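Local coordinates for 4-hydroxy-tetrahydrodipicolinate synthase (Methylacidiphilum fumariolicum SolV, PDB 6T3T), which probably condenses pyruvate with aspartate semialdehyde to 4-hydroxy-tetrahydrodipicolinate, a step of lysine biosynthesis, through a Schiff-base intermediate, at residues E29-N34 with L210-V215. Numbering follows the deposited sequence.
Sequences EHQIEN and LFPRPV
Pro212 supplies most of the nonpolar contact, pressing its ring against His30, Gln31 and Asn34. Pro212 CG lies 3.6 Å from Asn34 CB, and Arg213 CG packs beside the same CB. Pro212 CG also meets His30 CD2 at 3.9 Å, the imidazole crossing the proline at about a right angle. His30 reaches it with CG anti to the backbone N (chi1 -165°). Pro212 CB packs on the amide of Gln31, 3.8 Å from Gln31 OE1. That buried amide is held by polar partners of its own: OE1 bonds to Thr8 OG1 and NE2 to Ser208 O.

The hydrogen bond across runs from Arg213 NH2 to Asn34 OD1, at 3.2 Å. This donor stands above the carbonyl plane, and the amide and guanidinium planes are 83° apart. Within its own segment, Asn34 ND2 bonds back to His30 O at 2.9 Å, in the carbonyl plane and on a lone pair. It also lies above one face of the His30 ring, offset toward its rim. Together the two bonds probably limit rotation of the amide, mainly through the one to His30 O.

The contact joins the last part of helix 21-32 and the residues just after it to the start of helix 212-223. These helices follow strands 5-9 and 202-205, adjacent where the TIM barrel closes.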
# COMPACT_ATOMS: atom_id res chain seq x y z
N GLU A 29 -5.15 -32.66 -24.02
CA GLU A 29 -5.15 -32.79 -25.48
C GLU A 29 -5.51 -31.47 -26.14
O GLU A 29 -4.93 -31.11 -27.18
CB GLU A 29 -6.12 -33.88 -25.91
CG GLU A 29 -5.70 -35.29 -25.46
CD GLU A 29 -4.37 -35.78 -26.06
OE1 GLU A 29 -3.89 -35.22 -27.08
OE2 GLU A 29 -3.81 -36.76 -25.53
N HIS A 30 -6.48 -30.74 -25.60
CA HIS A 30 -6.84 -29.44 -26.19
C HIS A 30 -5.65 -28.49 -26.14
O HIS A 30 -5.44 -27.71 -27.08
CB HIS A 30 -8.07 -28.86 -25.47
CG HIS A 30 -8.73 -27.72 -26.21
ND1 HIS A 30 -9.18 -27.83 -27.51
CD2 HIS A 30 -9.01 -26.45 -25.82
CE1 HIS A 30 -9.70 -26.68 -27.90
NE2 HIS A 30 -9.60 -25.82 -26.90
N GLN A 31 -4.83 -28.56 -25.07
CA GLN A 31 -3.63 -27.73 -25.01
C GLN A 31 -2.64 -28.12 -26.11
O GLN A 31 -2.16 -27.26 -26.87
CB GLN A 31 -2.96 -27.83 -23.63
CG GLN A 31 -3.81 -27.32 -22.42
CD GLN A 31 -4.22 -25.87 -22.58
OE1 GLN A 31 -3.37 -24.98 -22.68
NE2 GLN A 31 -5.52 -25.63 -22.69
N ILE A 32 -2.32 -29.41 -26.22
CA ILE A 32 -1.34 -29.90 -27.19
C ILE A 32 -1.75 -29.55 -28.62
O ILE A 32 -0.91 -29.32 -29.49
CB ILE A 32 -1.16 -31.42 -27.04
CG1 ILE A 32 -0.52 -31.75 -25.70
CG2 ILE A 32 -0.37 -32.01 -28.23
CD1 ILE A 32 -0.69 -33.21 -25.30
N GLU A 33 -3.06 -29.57 -28.89
CA GLU A 33 -3.58 -29.31 -30.23
C GLU A 33 -3.57 -27.84 -30.59
O GLU A 33 -3.92 -27.49 -31.72
CB GLU A 33 -5.04 -29.81 -30.35
CG GLU A 33 -5.23 -31.32 -30.43
CD GLU A 33 -6.68 -31.70 -30.07
OE1 GLU A 33 -7.48 -30.76 -29.81
OE2 GLU A 33 -7.01 -32.92 -30.01
N ASN A 34 -3.22 -26.97 -29.65
CA ASN A 34 -3.39 -25.55 -29.87
C ASN A 34 -2.14 -24.77 -29.54
O ASN A 34 -2.20 -23.66 -29.01
CB ASN A 34 -4.61 -25.07 -29.08
CG ASN A 34 -5.89 -25.39 -29.81
OD1 ASN A 34 -6.13 -24.86 -30.89
ND2 ASN A 34 -6.67 -26.29 -29.27
N LEU A 210 -8.62 -21.76 -21.34
CA LEU A 210 -9.84 -21.55 -22.10
C LEU A 210 -9.56 -21.30 -23.56
O LEU A 210 -10.21 -21.90 -24.42
CB LEU A 210 -10.61 -20.36 -21.52
CG LEU A 210 -11.27 -20.51 -20.15
CD1 LEU A 210 -11.63 -19.12 -19.63
CD2 LEU A 210 -12.54 -21.43 -20.21
N PHE A 211 -8.55 -20.47 -23.85
CA PHE A 211 -8.25 -20.01 -25.20
C PHE A 211 -6.76 -20.22 -25.46
O PHE A 211 -5.99 -19.26 -25.58
CB PHE A 211 -8.66 -18.55 -25.40
CG PHE A 211 -10.13 -18.32 -25.19
CD1 PHE A 211 -11.05 -18.70 -26.15
CD2 PHE A 211 -10.59 -17.73 -24.01
CE1 PHE A 211 -12.42 -18.50 -25.97
CE2 PHE A 211 -11.97 -17.53 -23.80
CZ PHE A 211 -12.89 -17.91 -24.80
N PRO A 212 -6.32 -21.49 -25.56
CA PRO A 212 -4.88 -21.76 -25.77
C PRO A 212 -4.32 -21.16 -27.06
O PRO A 212 -3.26 -20.54 -27.03
CB PRO A 212 -4.82 -23.30 -25.78
CG PRO A 212 -6.19 -23.74 -26.15
CD PRO A 212 -7.12 -22.73 -25.49
N ARG A 213 -4.99 -21.33 -28.19
CA ARG A 213 -4.43 -20.78 -29.42
C ARG A 213 -4.33 -19.26 -29.43
O ARG A 213 -3.27 -18.74 -29.82
CB ARG A 213 -5.23 -21.23 -30.64
CG ARG A 213 -4.60 -22.29 -31.49
CD ARG A 213 -5.32 -22.42 -32.83
NE ARG A 213 -4.39 -22.72 -33.89
CZ ARG A 213 -4.21 -23.94 -34.37
NH1 ARG A 213 -3.34 -24.16 -35.33
NH2 ARG A 213 -4.92 -24.95 -33.88
N PRO A 214 -5.37 -18.49 -29.06
CA PRO A 214 -5.22 -17.03 -29.04
C PRO A 214 -4.16 -16.52 -28.06
O PRO A 214 -3.44 -15.57 -28.37
CB PRO A 214 -6.63 -16.55 -28.69
CG PRO A 214 -7.52 -17.63 -29.20
CD PRO A 214 -6.77 -18.87 -28.80
N VAL A 215 -4.10 -17.08 -26.85
CA VAL A 215 -3.12 -16.62 -25.87
C VAL A 215 -1.70 -16.90 -26.35
O VAL A 215 -0.81 -16.05 -26.23
CB VAL A 215 -3.37 -17.27 -24.49
CG1 VAL A 215 -2.19 -17.07 -23.57
CG2 VAL A 215 -4.63 -16.70 -23.86